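Local coordinates for hypothetical sugar binding protein (Bacteroides thetaiotaomicron, PDB 3SEE) that probably binds carbohydrate through a galactose-binding-like beta-sandwich domain, although its precise function is not known, at residues 107-112 with 160-165. Residues are numbered along the deposited sequence; the frame is centred on the assembly and turned at random.
Sequences TPVSVY and TKVVVY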
# COMPACT_ATOMS: atom_id res chain seq x y z
N THR A 107 -0.66 16.78 1.26
CA THR A 107 -1.45 15.57 0.97
C THR A 107 -0.66 14.33 1.33
O THR A 107 0.48 14.19 0.92
CB THR A 107 -1.80 15.52 -0.52
OG1 THR A 107 -2.54 16.68 -0.89
CG2 THR A 107 -2.67 14.31 -0.85
N PRO A 108 -1.25 13.41 2.10
CA PRO A 108 -0.53 12.17 2.40
C PRO A 108 -0.61 11.11 1.32
O PRO A 108 -1.60 11.00 0.61
CB PRO A 108 -1.22 11.67 3.66
CG PRO A 108 -2.57 12.23 3.59
CD PRO A 108 -2.52 13.52 2.84
N VAL A 109 0.45 10.31 1.25
CA VAL A 109 0.45 9.07 0.50
C VAL A 109 0.86 7.96 1.46
O VAL A 109 1.58 8.20 2.42
CB VAL A 109 1.40 9.18 -0.71
CG1 VAL A 109 2.85 9.37 -0.30
CG2 VAL A 109 1.20 8.01 -1.66
N SER A 110 0.38 6.76 1.18
CA SER A 110 0.39 5.69 2.15
C SER A 110 0.68 4.35 1.52
O SER A 110 0.48 4.15 0.33
CB SER A 110 -0.96 5.64 2.86
OG SER A 110 -1.33 6.93 3.35
N VAL A 111 1.09 3.42 2.37
CA VAL A 111 1.52 2.08 1.99
C VAL A 111 1.07 1.07 3.05
O VAL A 111 1.15 1.38 4.24
CB VAL A 111 3.07 2.01 2.04
CG1 VAL A 111 3.57 0.59 1.78
CG2 VAL A 111 3.65 3.01 1.07
N TYR A 112 0.73 -0.14 2.65
CA TYR A 112 0.75 -1.30 3.53
C TYR A 112 1.06 -2.53 2.66
O TYR A 112 0.98 -2.47 1.43
CB TYR A 112 -0.54 -1.46 4.35
CG TYR A 112 -1.83 -1.68 3.58
CD1 TYR A 112 -2.14 -2.92 3.05
CD2 TYR A 112 -2.71 -0.63 3.37
CE1 TYR A 112 -3.31 -3.12 2.34
CE2 TYR A 112 -3.88 -0.83 2.65
CZ TYR A 112 -4.18 -2.08 2.15
OH TYR A 112 -5.34 -2.31 1.43
N THR A 160 8.40 13.68 -5.27
CA THR A 160 8.93 13.57 -3.93
C THR A 160 9.18 12.11 -3.60
O THR A 160 8.32 11.25 -3.81
CB THR A 160 7.91 14.18 -2.94
OG1 THR A 160 7.67 15.55 -3.28
CG2 THR A 160 8.41 14.10 -1.50
N LYS A 161 10.36 11.82 -3.06
CA LYS A 161 10.72 10.45 -2.72
C LYS A 161 9.97 10.00 -1.48
O LYS A 161 9.97 10.70 -0.47
CB LYS A 161 12.21 10.34 -2.45
CG LYS A 161 12.67 8.90 -2.26
CD LYS A 161 14.15 8.79 -1.89
CE LYS A 161 14.73 7.41 -2.18
NZ LYS A 161 15.00 7.14 -3.64
N VAL A 162 9.39 8.82 -1.54
CA VAL A 162 8.70 8.20 -0.42
C VAL A 162 9.49 6.93 -0.11
O VAL A 162 9.76 6.14 -1.02
CB VAL A 162 7.25 7.89 -0.75
CG1 VAL A 162 6.52 7.33 0.50
CG2 VAL A 162 6.52 9.13 -1.28
N VAL A 163 9.85 6.73 1.16
CA VAL A 163 10.70 5.60 1.58
C VAL A 163 10.17 5.04 2.87
O VAL A 163 9.98 5.80 3.82
CB VAL A 163 12.13 6.02 1.92
CG1 VAL A 163 12.93 4.81 2.40
CG2 VAL A 163 12.79 6.69 0.67
N VAL A 164 9.99 3.72 2.95
CA VAL A 164 9.61 3.08 4.19
C VAL A 164 10.21 1.69 4.25
O VAL A 164 10.13 0.92 3.28
CB VAL A 164 8.08 3.07 4.40
CG1 VAL A 164 7.34 2.42 3.23
CG2 VAL A 164 7.74 2.36 5.74
N TYR A 165 10.77 1.35 5.42
CA TYR A 165 11.24 -0.00 5.68
C TYR A 165 10.19 -0.83 6.39
O TYR A 165 9.51 -0.35 7.31
CB TYR A 165 12.52 0.02 6.55
CG TYR A 165 13.80 0.26 5.79
CD1 TYR A 165 14.04 1.47 5.19
CD2 TYR A 165 14.74 -0.75 5.64
CE1 TYR A 165 15.22 1.68 4.46
CE2 TYR A 165 15.92 -0.53 4.93
CZ TYR A 165 16.12 0.68 4.35
OH TYR A 165 17.29 0.90 3.63
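Val-109 meets Val-162, and Val-111 meets Val-164, all through aliphatic side chains; the aromatic rings beside them, Phe-98 and Tyr-149, come from other strands. Phe-98, on strand 93-102, touches both Val-111 and Val-162, while Tyr-149, on strand 149-152, touches Val-162 and Val-164. The tighter pair is made tip to tip, CG1 of Val-109 lying 3.8 Å from CG2 of Val-162. The rotation of Val-109 about CA-CB, with chi1 at 64°, is what presents CG1 to that methyl, while its CG2 swings to the far side from the backbone N. Two residues further along each strand, CG2 of Val-111 comes within 4.3 Å of CG1 of Val-164 in one of the two conformers modelled for Val-111, a looser approach. Strands 108-115 and 160-167 belong to the two opposed sheets of a beta sandwich, in keeping with a galactose-binding-like domain, and here they run in the same general direction. The CA atoms of Val-109 and Val-162 are 8.3 Å apart, a spacing of facing sheets, which meet here through side chains and not backbone hydrogen bonds; 145 Å² is buried between the segments. The CB of Ser-110 points away from 160-165, its OG hydrogen-bonded to OD1 of Asn-150, and OH of Tyr-112 is hydrogen-bonded to O of Trp-76.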